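Local coordinates for protein putative glycoside hydrolase (Parabacteroides distasonis ATCC 8503, PDB 3GYC) that probably hydrolyses glycosidic bonds in carbohydrates, as a putative cellulase-like glycoside hydrolase built on a TIM barrel, at residues Ile56-His61 with Asp135-Ile140; Asn95-Leu100 with Arg142-Asp147; Asp107-Leu112 with Thr152-Asp157. All coordinates share one frame; numbering follows the deposited sequence.

Contact 1: Ile56-His61 with Asp135-Ile140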
ATOM      1  N   ILE A  56      -4.445   3.196   4.406  1.00 11.69           N
ATOM      2  CA  ILE A  56      -5.784   3.214   3.902  1.00 10.34           C
ATOM      3  C   ILE A  56      -5.940   4.250   2.793  1.00 10.53           C
ATOM      4  O   ILE A  56      -5.150   5.189   2.648  1.00  9.45           O
ATOM      5  CB  ILE A  56      -6.845   3.516   4.978  1.00 10.32           C
ATOM      6  CG1 ILE A  56      -6.657   4.912   5.618  1.00 11.19           C
ATOM      7  CG2 ILE A  56      -6.900   2.479   6.041  1.00 12.47           C
ATOM      8  CD1 ILE A  56      -7.778   5.313   6.564  1.00 11.34           C
ATOM      9  N   ASP A  57      -6.995   4.053   2.047  1.00 10.07           N
ATOM     10  CA  ASP A  57      -7.403   5.050   1.060  1.00 10.00           C
ATOM     11  C   ASP A  57      -8.189   6.140   1.805  1.00 10.17           C
ATOM     12  O   ASP A  57      -9.164   5.837   2.531  1.00 12.26           O
ATOM     13  CB  ASP A  57      -8.260   4.407  -0.018  1.00 12.17           C
ATOM     14  CG  ASP A  57      -8.453   5.334  -1.224  1.00 11.18           C
ATOM     15  OD1 ASP A  57      -8.417   6.574  -1.062  1.00 11.69           O
ATOM     16  OD2 ASP A  57      -8.540   4.809  -2.346  1.00 10.07           O
ATOM     17  N   ALA A  58      -7.770   7.400   1.622  1.00  8.85           N
ATOM     18  CA  ALA A  58      -8.394   8.574   2.271  1.00 10.05           C
ATOM     19  C   ALA A  58      -9.515   9.191   1.387  1.00 11.36           C
ATOM     20  O   ALA A  58     -10.206  10.113   1.846  1.00 12.15           O
ATOM     21  CB  ALA A  58      -7.339   9.638   2.539  1.00  9.13           C
ATOM     22  N   TYR A  59      -9.649   8.706   0.135  1.00 10.84           N
ATOM     23  CA  TYR A  59     -10.651   9.240  -0.833  1.00 11.35           C
ATOM     24  C   TYR A  59     -10.617  10.780  -0.841  1.00 11.66           C
ATOM     25  O   TYR A  59     -11.670  11.441  -0.702  1.00 12.73           O
ATOM     26  CB  TYR A  59     -12.049   8.790  -0.456  1.00 10.70           C
ATOM     27  CG  TYR A  59     -12.343   7.302  -0.440  1.00 11.09           C
ATOM     28  CD1 TYR A  59     -12.038   6.517   0.655  1.00 10.53           C
ATOM     29  CD2 TYR A  59     -13.027   6.696  -1.505  1.00 11.57           C
ATOM     30  CE1 TYR A  59     -12.362   5.153   0.681  1.00 10.87           C
ATOM     31  CE2 TYR A  59     -13.338   5.338  -1.496  1.00 11.61           C
ATOM     32  CZ  TYR A  59     -13.024   4.572  -0.395  1.00 12.34           C
ATOM     33  OH  TYR A  59     -13.352   3.227  -0.367  1.00 12.30           O
ATOM     34  N   PRO A  60      -9.422  11.368  -1.018  1.00 11.42           N
ATOM     35  CA  PRO A  60      -9.256  12.850  -0.946  1.00 11.34           C
ATOM     36  C   PRO A  60     -10.080  13.592  -1.981  1.00 11.23           C
ATOM     37  O   PRO A  60     -10.617  14.665  -1.719  1.00 12.11           O
ATOM     38  CB  PRO A  60      -7.773  13.053  -1.259  1.00 12.59           C
ATOM     39  CG  PRO A  60      -7.379  11.855  -2.074  1.00 11.93           C
ATOM     40  CD  PRO A  60      -8.326  10.708  -1.729  1.00 11.64           C
ATOM     41  N   HIS A  61     -10.151  13.024  -3.171  1.00 12.02           N
ATOM     42  CA  HIS A  61     -10.959  13.568  -4.254  1.00 11.45           C
ATOM     43  C   HIS A  61     -12.448  13.717  -3.898  1.00 11.10           C
ATOM     44  O   HIS A  61     -13.086  14.725  -4.260  1.00 12.77           O
ATOM     45  CB  HIS A  61     -10.740  12.751  -5.546  1.00 11.81           C
ATOM     46  CG  HIS A  61     -11.157  11.320  -5.465  1.00 10.32           C
ATOM     47  ND1 HIS A  61     -10.621  10.427  -4.551  1.00 10.39           N
ATOM     48  CD2 HIS A  61     -11.992  10.598  -6.249  1.00 10.02           C
ATOM     49  CE1 HIS A  61     -11.158   9.240  -4.754  1.00  8.90           C
ATOM     50  NE2 HIS A  61     -11.983   9.310  -5.779  1.00 10.17           N
ATOM     51  N   ASP A 135      -3.947  20.608  -3.879  1.00 17.19           N
ATOM     52  CA  ASP A 135      -5.014  21.350  -3.207  1.00 18.75           C
ATOM     53  C   ASP A 135      -6.027  20.380  -2.611  1.00 18.23           C
ATOM     54  O   ASP A 135      -6.576  20.587  -1.526  1.00 17.32           O
ATOM     55  CB  ASP A 135      -5.717  22.345  -4.150  1.00 20.90           C
ATOM     56  CG  ASP A 135      -4.965  23.654  -4.314  1.00 22.80           C
ATOM     57  OD1 ASP A 135      -3.923  23.878  -3.658  1.00 24.45           O
ATOM     58  OD2 ASP A 135      -5.445  24.504  -5.111  1.00 24.89           O
ATOM     59  N   CYS A 136      -6.258  19.302  -3.328  1.00 18.10           N
ATOM     60  CA  CYS A 136      -7.173  18.281  -2.882  1.00 18.07           C
ATOM     61  C   CYS A 136      -6.684  17.570  -1.590  1.00 16.81           C
ATOM     62  O   CYS A 136      -7.435  17.380  -0.644  1.00 16.77           O
ATOM     63  CB  CYS A 136      -7.380  17.365  -4.046  1.00 19.38           C
ATOM     64  SG  CYS A 136      -7.960  15.847  -3.573  1.00 22.11           S
ATOM     65  N   TRP A 137      -5.412  17.207  -1.545  1.00 14.64           N
ATOM     66  CA  TRP A 137      -4.853  16.628  -0.327  1.00 12.78           C
ATOM     67  C   TRP A 137      -4.771  17.624   0.832  1.00 13.03           C
ATOM     68  O   TRP A 137      -4.943  17.233   1.976  1.00 12.39           O
ATOM     69  CB  TRP A 137      -3.488  16.013  -0.606  1.00 12.26           C
ATOM     70  CG  TRP A 137      -3.613  14.684  -1.245  1.00 12.01           C
ATOM     71  CD1 TRP A 137      -3.583  14.390  -2.566  1.00 11.52           C
ATOM     72  CD2 TRP A 137      -3.762  13.439  -0.552  1.00 11.99           C
ATOM     73  NE1 TRP A 137      -3.691  13.031  -2.741  1.00 12.73           N
ATOM     74  CE2 TRP A 137      -3.823  12.429  -1.519  1.00 11.70           C
ATOM     75  CE3 TRP A 137      -3.883  13.098   0.792  1.00 11.95           C
ATOM     76  CZ2 TRP A 137      -3.992  11.093  -1.191  1.00 13.05           C
ATOM     77  CZ3 TRP A 137      -4.036  11.780   1.125  1.00 12.50           C
ATOM     78  CH2 TRP A 137      -4.082  10.785   0.143  1.00 13.57           C
ATOM     79  N   LEU A 138      -4.480  18.903   0.544  1.00 12.66           N
ATOM     80  CA  LEU A 138      -4.474  19.920   1.573  1.00 12.92           C
ATOM     81  C   LEU A 138      -5.872  19.986   2.226  1.00 13.91           C
ATOM     82  O   LEU A 138      -5.998  20.142   3.442  1.00 14.53           O
ATOM     83  CB  LEU A 138      -4.017  21.292   1.022  1.00 13.54           C
ATOM     84  CG  LEU A 138      -2.512  21.376   0.708  1.00 13.45           C
ATOM     85  CD1 LEU A 138      -2.159  22.607  -0.077  1.00 12.83           C
ATOM     86  CD2 LEU A 138      -1.656  21.259   1.983  1.00 13.19           C
ATOM     87  N   THR A 139      -6.928  19.827   1.437  1.00 14.91           N
ATOM     88  CA  THR A 139      -8.280  19.827   1.987  1.00 15.53           C
ATOM     89  C   THR A 139      -8.533  18.630   2.913  1.00 16.49           C
ATOM     90  O   THR A 139      -9.013  18.798   4.022  1.00 17.55           O
ATOM     91  CB  THR A 139      -9.300  19.916   0.852  1.00 15.66           C
ATOM     92  OG1 THR A 139      -9.080  21.160   0.208  1.00 16.18           O
ATOM     93  CG2 THR A 139     -10.709  19.857   1.347  1.00 15.58           C
ATOM     94  N   ILE A 140      -8.136  17.440   2.486  1.00 17.77           N
ATOM     95  CA  ILE A 140      -8.373  16.223   3.279  1.00 18.75           C
ATOM     96  C   ILE A 140      -7.570  16.339   4.594  1.00 17.70           C
ATOM     97  O   ILE A 140      -8.076  16.033   5.689  1.00 18.15           O
ATOM     98  CB  ILE A 140      -8.089  14.935   2.399  1.00 20.32           C
ATOM     99  CG1 ILE A 140      -8.842  13.678   2.871  1.00 22.99           C
ATOM    100  CG2 ILE A 140      -6.638  14.626   2.280  1.00 21.54           C
ATOM    101  CD1 ILE A 140      -8.340  13.089   4.180  1.00 22.72           C
TER

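Contact 2: Asn95-Leu100 with Arg142-Asp147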
ATOM      1  N   ASN A  95     -16.949   9.214   8.678  1.00  9.86           N
ATOM      2  CA  ASN A  95     -16.390   7.835   8.747  1.00 10.73           C
ATOM      3  C   ASN A  95     -14.870   7.774   8.825  1.00  9.16           C
ATOM      4  O   ASN A  95     -14.340   7.014   9.652  1.00  9.76           O
ATOM      5  CB  ASN A  95     -16.886   6.946   7.613  1.00  9.75           C
ATOM      6  CG  ASN A  95     -18.237   6.345   7.900  1.00 11.27           C
ATOM      7  OD1 ASN A  95     -18.657   6.327   9.045  1.00 11.20           O
ATOM      8  ND2 ASN A  95     -18.948   5.840   6.833  1.00 10.50           N
ATOM      9  N   LEU A  96     -14.167   8.608   8.060  1.00  8.57           N
ATOM     10  CA  LEU A  96     -12.711   8.593   8.101  1.00 10.83           C
ATOM     11  C   LEU A  96     -12.222   9.024   9.470  1.00  9.65           C
ATOM     12  O   LEU A  96     -11.400   8.340  10.096  1.00 10.58           O
ATOM     13  CB  LEU A  96     -12.096   9.439   6.982  1.00  9.87           C
ATOM     14  CG  LEU A  96     -10.584   9.599   7.001  1.00 11.07           C
ATOM     15  CD1 LEU A  96      -9.847   8.199   6.897  1.00 10.16           C
ATOM     16  CD2 LEU A  96     -10.100  10.590   5.934  1.00 10.91           C
ATOM     17  N   ASN A  97     -12.739  10.147   9.955  1.00  9.81           N
ATOM     18  CA  ASN A  97     -12.308  10.618  11.271  1.00 10.23           C
ATOM     19  C   ASN A  97     -12.702   9.648  12.396  1.00 10.75           C
ATOM     20  O   ASN A  97     -11.962   9.529  13.410  1.00 11.03           O
ATOM     21  CB  ASN A  97     -12.751  12.049  11.513  1.00 10.76           C
ATOM     22  CG  ASN A  97     -11.911  13.072  10.719  1.00  9.46           C
ATOM     23  OD1 ASN A  97     -11.085  12.730   9.857  1.00 10.50           O
ATOM     24  ND2 ASN A  97     -12.110  14.319  11.030  1.00  9.93           N
ATOM     25  N   LEU A  98     -13.851   8.974  12.229  1.00  9.92           N
ATOM     26  CA  LEU A  98     -14.282   7.942  13.199  1.00 10.88           C
ATOM     27  C   LEU A  98     -13.285   6.805  13.210  1.00 10.53           C
ATOM     28  O   LEU A  98     -12.851   6.392  14.262  1.00 11.38           O
ATOM     29  CB  LEU A  98     -15.718   7.429  12.958  1.00 10.82           C
ATOM     30  CG  LEU A  98     -16.849   8.381  13.390  1.00 11.98           C
ATOM     31  CD1 LEU A  98     -18.267   7.985  12.810  1.00 13.54           C
ATOM     32  CD2 LEU A  98     -16.926   8.558  14.901  1.00 10.81           C
ATOM     33  N   PHE A  99     -12.949   6.293  12.028  1.00 10.47           N
ATOM     34  CA  PHE A  99     -11.971   5.241  11.887  1.00 10.93           C
ATOM     35  C   PHE A  99     -10.600   5.643  12.460  1.00 11.34           C
ATOM     36  O   PHE A  99      -9.971   4.844  13.204  1.00 10.01           O
ATOM     37  CB  PHE A  99     -11.846   4.830  10.416  1.00 11.07           C
ATOM     38  CG  PHE A  99     -10.892   3.678  10.198  1.00 10.87           C
ATOM     39  CD1 PHE A  99     -11.311   2.379  10.482  1.00 12.33           C
ATOM     40  CD2 PHE A  99      -9.584   3.895   9.816  1.00 11.25           C
ATOM     41  CE1 PHE A  99     -10.447   1.316  10.327  1.00 11.81           C
ATOM     42  CE2 PHE A  99      -8.739   2.833   9.645  1.00 12.00           C
ATOM     43  CZ  PHE A  99      -9.178   1.538   9.933  1.00 10.63           C
ATOM     44  N   LEU A 100     -10.155   6.868  12.161  1.00 10.82           N
ATOM     45  CA  LEU A 100      -8.887   7.375  12.671  1.00 11.00           C
ATOM     46  C   LEU A 100      -8.913   7.486  14.170  1.00 11.52           C
ATOM     47  O   LEU A 100      -7.908   7.158  14.798  1.00 12.20           O
ATOM     48  CB  LEU A 100      -8.460   8.693  12.018  1.00 10.20           C
ATOM     49  CG  LEU A 100      -8.186   8.687  10.523  1.00  9.77           C
ATOM     50  CD1 LEU A 100      -7.966  10.152  10.024  1.00  8.83           C
ATOM     51  CD2 LEU A 100      -6.989   7.783  10.083  1.00 11.39           C
ATOM     52  N   ARG A 142      -6.730  19.021   6.230  1.00 17.54           N
ATOM     53  CA  ARG A 142      -7.432  19.981   7.104  1.00 18.55           C
ATOM     54  C   ARG A 142      -8.683  19.317   7.729  1.00 18.35           C
ATOM     55  O   ARG A 142      -8.983  19.562   8.893  1.00 19.31           O
ATOM     56  CB  ARG A 142      -7.779  21.282   6.330  1.00 18.23           C
ATOM     57  CG  ARG A 142      -8.086  22.504   7.183  1.00 19.89           C
ATOM     58  N   SER A 143      -9.384  18.463   6.982  1.00 19.63           N
ATOM     59  CA  SER A 143     -10.554  17.733   7.541  1.00 20.99           C
ATOM     60  C   SER A 143     -10.141  16.828   8.712  1.00 20.61           C
ATOM     61  O   SER A 143     -10.888  16.689   9.680  1.00 21.51           O
ATOM     62  CB  SER A 143     -11.353  16.908   6.487  1.00 21.65           C
ATOM     63  OG  SER A 143     -10.768  15.658   6.132  1.00 23.61           O
ATOM     64  N   ILE A 144      -8.939  16.265   8.636  1.00 19.98           N
ATOM     65  CA  ILE A 144      -8.402  15.391   9.694  1.00 18.46           C
ATOM     66  C   ILE A 144      -7.935  16.242  10.864  1.00 20.50           C
ATOM     67  O   ILE A 144      -8.189  15.941  12.021  1.00 18.45           O
ATOM     68  CB  ILE A 144      -7.262  14.533   9.142  1.00 17.57           C
ATOM     69  CG1 ILE A 144      -7.842  13.555   8.111  1.00 16.45           C
ATOM     70  CG2 ILE A 144      -6.504  13.861  10.296  1.00 16.49           C
ATOM     71  CD1 ILE A 144      -6.860  12.737   7.335  1.00 14.76           C
ATOM     72  N   GLU A 145      -7.275  17.349  10.557  1.00 22.45           N
ATOM     73  CA  GLU A 145      -6.787  18.227  11.600  1.00 25.12           C
ATOM     74  C   GLU A 145      -7.985  18.885  12.381  1.00 25.72           C
ATOM     75  O   GLU A 145      -7.845  19.270  13.545  1.00 25.74           O
ATOM     76  CB  GLU A 145      -5.882  19.276  10.946  1.00 27.72           C
ATOM     77  CG  GLU A 145      -4.777  19.840  11.814  1.00 29.78           C
ATOM     78  CD  GLU A 145      -3.856  20.805  11.045  1.00 31.80           C
ATOM     79  OE1 GLU A 145      -4.118  21.098   9.843  1.00 32.00           O
ATOM     80  OE2 GLU A 145      -2.865  21.284  11.652  1.00 32.97           O
ATOM     81  N   GLU A 146      -9.158  18.978  11.750  1.00 25.60           N
ATOM     82  CA  GLU A 146     -10.346  19.585  12.415  1.00 26.17           C
ATOM     83  C   GLU A 146     -10.680  18.814  13.706  1.00 25.31           C
ATOM     84  O   GLU A 146     -11.029  19.426  14.713  1.00 24.88           O
ATOM     85  CB  GLU A 146     -11.577  19.613  11.468  1.00 26.26           C
ATOM     86  CG  GLU A 146     -12.832  20.294  12.030  1.00 26.55           C
ATOM     87  N   ASP A 147     -10.523  17.485  13.681  1.00 22.23           N
ATOM     88  CA  ASP A 147     -10.818  16.662  14.854  1.00 20.38           C
ATOM     89  C   ASP A 147      -9.566  16.296  15.634  1.00 17.54           C
ATOM     90  O   ASP A 147      -9.590  15.386  16.448  1.00 17.05           O
ATOM     91  CB  ASP A 147     -11.631  15.408  14.466  1.00 21.46           C
ATOM     92  CG  ASP A 147     -13.114  15.722  14.180  1.00 22.46           C
ATOM     93  OD1 ASP A 147     -13.625  16.757  14.679  1.00 24.68           O
ATOM     94  OD2 ASP A 147     -13.783  14.934  13.475  1.00 22.04           O
TER

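Contact 3: Asp107-Leu112 with Thr152-Asp157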
ATOM      1  N   ASP A 107      -3.293   3.261  19.666  1.00 17.82           N
ATOM      2  CA  ASP A 107      -1.921   3.586  19.196  1.00 18.54           C
ATOM      3  C   ASP A 107      -1.569   2.929  17.866  1.00 16.62           C
ATOM      4  O   ASP A 107      -0.487   2.386  17.712  1.00 17.25           O
ATOM      5  CB  ASP A 107      -0.819   3.255  20.235  1.00 21.18           C
ATOM      6  CG  ASP A 107       0.619   3.641  19.729  1.00 24.44           C
ATOM      7  OD1 ASP A 107       0.768   4.605  18.893  1.00 27.41           O
ATOM      8  OD2 ASP A 107       1.612   2.976  20.143  1.00 24.54           O
ATOM      9  N   ILE A 108      -2.495   2.933  16.926  1.00 14.20           N
ATOM     10  CA  ILE A 108      -2.260   2.422  15.582  1.00 12.24           C
ATOM     11  C   ILE A 108      -2.070   3.709  14.762  1.00 14.59           C
ATOM     12  O   ILE A 108      -2.882   4.655  14.869  1.00 15.30           O
ATOM     13  CB  ILE A 108      -3.460   1.623  15.049  1.00 11.74           C
ATOM     14  CG1 ILE A 108      -3.581   0.277  15.789  1.00 11.35           C
ATOM     15  CG2 ILE A 108      -3.300   1.308  13.608  1.00 13.53           C
ATOM     16  CD1 ILE A 108      -4.919  -0.390  15.651  1.00 10.37           C
ATOM     17  N   LYS A 109      -0.982   3.771  14.011  1.00 12.75           N
ATOM     18  CA  LYS A 109      -0.675   4.904  13.150  1.00 15.27           C
ATOM     19  C   LYS A 109      -1.172   4.571  11.733  1.00 12.96           C
ATOM     20  O   LYS A 109      -1.276   3.412  11.352  1.00 12.05           O
ATOM     21  CB  LYS A 109       0.828   5.254  13.156  1.00 17.68           C
ATOM     22  CG  LYS A 109       1.221   6.514  13.963  1.00 22.67           C
ATOM     23  CD  LYS A 109       1.221   6.416  15.391  1.00 23.40           C
ATOM     24  CE  LYS A 109       1.455   7.806  16.074  1.00 24.07           C
ATOM     25  NZ  LYS A 109       2.789   8.514  15.993  1.00 25.62           N
ATOM     26  N   VAL A 110      -1.531   5.597  10.984  1.00 11.40           N
ATOM     27  CA  VAL A 110      -2.150   5.401   9.666  1.00 12.11           C
ATOM     28  C   VAL A 110      -1.452   6.129   8.525  1.00 11.16           C
ATOM     29  O   VAL A 110      -1.284   7.338   8.547  1.00 12.95           O
ATOM     30  CB  VAL A 110      -3.662   5.823   9.693  1.00 11.78           C
ATOM     31  CG1 VAL A 110      -4.289   5.565   8.328  1.00 12.15           C
ATOM     32  CG2 VAL A 110      -4.377   5.055  10.835  1.00 11.18           C
ATOM     33  N   GLY A 111      -1.072   5.368   7.513  1.00  9.54           N
ATOM     34  CA  GLY A 111      -0.547   5.929   6.301  1.00 10.53           C
ATOM     35  C   GLY A 111      -1.709   6.156   5.341  1.00 11.01           C
ATOM     36  O   GLY A 111      -2.537   5.258   5.132  1.00  9.18           O
ATOM     37  N   LEU A 112      -1.759   7.349   4.743  1.00 11.58           N
ATOM     38  CA  LEU A 112      -2.808   7.642   3.781  1.00 10.68           C
ATOM     39  C   LEU A 112      -2.282   7.491   2.368  1.00 12.94           C
ATOM     40  O   LEU A 112      -1.132   7.857   2.058  1.00 14.64           O
ATOM     41  CB  LEU A 112      -3.312   9.066   3.967  1.00 11.61           C
ATOM     42  CG  LEU A 112      -3.874   9.407   5.334  1.00  7.83           C
ATOM     43  CD1 LEU A 112      -4.292  10.914   5.302  1.00 10.52           C
ATOM     44  CD2 LEU A 112      -5.025   8.466   5.792  1.00  7.29           C
ATOM     45  N   THR A 152      -1.999  11.027  14.231  1.00 15.20           N
ATOM     46  CA  THR A 152      -2.241   9.604  13.933  1.00 14.61           C
ATOM     47  C   THR A 152      -1.757   9.228  12.531  1.00 13.39           C
ATOM     48  O   THR A 152      -1.568   8.070  12.248  1.00 11.73           O
ATOM     49  CB  THR A 152      -3.737   9.301  14.093  1.00 15.16           C
ATOM     50  OG1 THR A 152      -4.072   9.356  15.489  1.00 16.20           O
ATOM     51  CG2 THR A 152      -4.111   7.953  13.511  1.00 13.12           C
ATOM     52  N   ILE A 153      -1.543  10.225  11.663  1.00 11.32           N
ATOM     53  CA  ILE A 153      -1.124   9.993  10.318  1.00 12.86           C
ATOM     54  C   ILE A 153       0.398   9.838  10.295  1.00 13.51           C
ATOM     55  O   ILE A 153       1.138  10.674  10.819  1.00 13.34           O
ATOM     56  CB  ILE A 153      -1.576  11.135   9.369  1.00 12.10           C
ATOM     57  CG1 ILE A 153      -3.111  11.273   9.403  1.00 12.09           C
ATOM     58  CG2 ILE A 153      -1.007  10.902   7.965  1.00 12.50           C
ATOM     59  CD1 ILE A 153      -3.927   9.991   9.198  1.00  9.99           C
ATOM     60  N   LEU A 154       0.827   8.754   9.669  1.00 14.36           N
ATOM     61  CA  LEU A 154       2.231   8.367   9.615  1.00 14.70           C
ATOM     62  C   LEU A 154       2.935   8.978   8.405  1.00 13.09           C
ATOM     63  O   LEU A 154       4.050   9.473   8.488  1.00 13.96           O
ATOM     64  CB  LEU A 154       2.264   6.846   9.532  1.00 15.75           C
ATOM     65  CG  LEU A 154       3.557   6.123   9.662  1.00 17.27           C
ATOM     66  CD1 LEU A 154       4.161   6.424  11.052  1.00 16.86           C
ATOM     67  CD2 LEU A 154       3.235   4.611   9.413  1.00 17.97           C
ATOM     68  N   TYR A 155       2.256   8.934   7.278  1.00 12.71           N
ATOM     69  CA  TYR A 155       2.772   9.461   6.035  1.00 11.58           C
ATOM     70  C   TYR A 155       1.623   9.693   5.087  1.00 10.93           C
ATOM     71  O   TYR A 155       0.530   9.187   5.297  1.00 10.53           O
ATOM     72  CB  TYR A 155       3.801   8.510   5.388  1.00 12.75           C
ATOM     73  CG  TYR A 155       3.284   7.171   4.885  1.00 14.35           C
ATOM     74  CD1 TYR A 155       2.677   7.079   3.650  1.00 15.95           C
ATOM     75  CD2 TYR A 155       3.421   5.998   5.627  1.00 15.21           C
ATOM     76  CE1 TYR A 155       2.209   5.857   3.150  1.00 17.62           C
ATOM     77  CE2 TYR A 155       2.918   4.768   5.145  1.00 16.86           C
ATOM     78  CZ  TYR A 155       2.344   4.712   3.901  1.00 16.93           C
ATOM     79  OH  TYR A 155       1.879   3.560   3.347  1.00 20.21           O
ATOM     80  N   VAL A 156       1.891  10.452   4.018  1.00 11.22           N
ATOM     81  CA  VAL A 156       0.891  10.717   3.008  1.00 11.29           C
ATOM     82  C   VAL A 156       1.495  10.385   1.677  1.00 10.97           C
ATOM     83  O   VAL A 156       2.494  10.998   1.270  1.00 11.64           O
ATOM     84  CB  VAL A 156       0.409  12.197   3.016  1.00 11.58           C
ATOM     85  CG1 VAL A 156      -0.579  12.478   1.830  1.00 10.85           C
ATOM     86  CG2 VAL A 156      -0.188  12.529   4.372  1.00 11.41           C
ATOM     87  N   ASP A 157       0.836   9.472   0.983  1.00 11.99           N
ATOM     88  CA  ASP A 157       1.204   8.997  -0.365  1.00 12.45           C
ATOM     89  C   ASP A 157       0.165   9.545  -1.330  1.00 13.10           C
ATOM     90  O   ASP A 157      -1.022   9.227  -1.209  1.00 13.26           O
ATOM     91  CB  ASP A 157       1.238   7.458  -0.356  1.00 13.83           C
ATOM     92  CG  ASP A 157       1.224   6.825  -1.758  1.00 15.32           C
ATOM     93  OD1 ASP A 157       1.533   7.502  -2.786  1.00 14.36           O
ATOM     94  OD2 ASP A 157       0.872   5.615  -1.811  1.00 15.06           O
TER
HETATM   95  O   HOH W   1      -2.626   6.884  16.440  1.00 20.65           O

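Contact 1: Ile56-His61 with Asp135-Ile140
The turn that presents Ala-58 and Pro-60 to Trp-137 is pinned at Asp-57 OD1, which accepts the backbone N-H of Tyr-59 in an Asx turn, with Asp-57 OD1 2.7 Å from Tyr-59 N, and is also hydrogen-bonded to Ser-114 OG. This is the C-terminal end of strand 53-57 in a TIM barrel, where the chain enters helix 60-65 and packs on helix 130-146. Proline suits a first helical turn, where a missing N-H costs nothing, and its stiff ring gives a firm surface to the indole. Pro-60 CG lies over one face of Trp-137, 3.9 Å from the centroid of the six-membered ring and 27° off its normal, a CH-pi contact. Trp-137 NE1 is hydrogen-bonded to Tyr-116 OH, which restrains the turn of the indole. In Ile-140, CG1 stands anti to the backbone N (chi1 -155°) and carries CD1 to within 4.0 Å of Ala-58 CB. The small methyl of Ala-58 touches both Ile-140 and the indole, with Trp-137 CZ3 4.2 Å from Ala-58 CB. The cysteine sulfur, compact and polarisable, can lie against both hydrocarbon and carbonyl: Cys-136 SG is 3.6 Å from Pro-60 CB and 3.4 Å from Pro-60 O.

Contact 2: Asn95-Leu100 with Arg142-Asp147
The amide of Asn-97 and the carboxylate of Asp-147 are the flat groups that meet here, their planes 66° apart. Both acceptors of the amide nitrogen lie in the amide's own plane: Asn-97 ND2 donates to Asp-147 OD2 at 3.0 Å and to Ser-143 O, also at 3.0 Å, and both bonds are nearly straight. Each acceptor, by contrast, is approached from above its own plane, the carboxylate of Asp-147 and the carbonyl of Ser-143 alike. At the other end of the amide, Asn-97 OD1 accepts from Gln-93 NE2 and rests 3.8 Å from Ile-144 CG1. The amide is aimed across the interface because Asn-97 CG is anti to its carbonyl carbon (chi1 -75°). Next to this polar cluster, Ile-144 CD1 packs against Leu-100 CD1 at 3.9 Å and, obliquely, against Leu-96 CD2 at 4.1 Å, the branched aliphatics filling the side that faces the sheet. The contact joins two outer helices of the TIM barrel, 95-105 and 130-146, whose segments here run at 55° to each other. Asparagine suits its place because one neutral amide serves two acceptors near the C-terminal end of helix 130-146; its N-H groups probably offset part of the negative potential where the Asp-147 carboxylate adds to that of the helix end.

Contact 3: Asp107-Leu112 with Thr152-Asp157
Strand 153-157 carries a beta bulge opposite Gly-111: Val-110 pairs with Ile-153 and Leu-112 with Val-156, in parallel, so the two residues Leu-154 and Tyr-155 stand opposite the single Gly-111. Leu-154, with a helix-like psi of -43°, takes up the extra length, yet its N still reaches Val-110 O at 2.8 Å. Leu-112 N bonds Tyr-155 O at 3.0 Å, and Asp-157 N bonds Leu-112 O at 2.8 Å. Tyr-155 CG sits between its backbone N and carbonyl carbon (chi1 67°), which folds the ring back over Gly-111. There Gly-111 CA lies 3.9 Å from the ring centroid, above its centre, a CH-pi contact; glycine is needed because a beta carbon would run into Tyr-155 CE2. A serine in place of Tyr-155 would probably strip Gly-111 of this cover and open a gap beside Arg-55, which the tyrosine side chain touches. On the other face, Ile-153 CD1 meets Leu-112 CD2 at 3.9 Å. Where the strands begin, a water donates to Ile-108 O and bridges to Thr-152 OG1. These are adjoining TIM-barrel strands of one beta-alpha-beta unit: Leu-112 and Val-156 pack on Trp-137 of the connecting helix 130-146, Val-110 and Ile-153 on Leu-100 of helix 95-105, and strand 53-57 flanks 109-113.

Overall arrangement
The three contacts form one continuous sector of the barrel wall, their centres about 11 Å (1 and 2), 13 Å (1 and 3) and 12 Å (2 and 3) apart. Helix 130-146 serves both contact 1 and contact 2, and Ile-140 CD1 meets Leu-96 CD2 at 3.5 Å between them. The sheet joins contacts 1 and 3 through Ile-56 N, 2.9 Å from Gly-111 O, a probable hydrogen bond; helix 130-146 adds packing, Trp-137 CE3 lying 3.5 Å from Val-156 CG1. Contact 2 closes over contact 3, where Ile-144 CD1 lies 3.7 Å from Leu-112 CD1. In TIM-barrel enzymes the active site lies at the C-terminal ends of the strands, so residues 57-61 and Asp-157 are probably closer to it than contact 2.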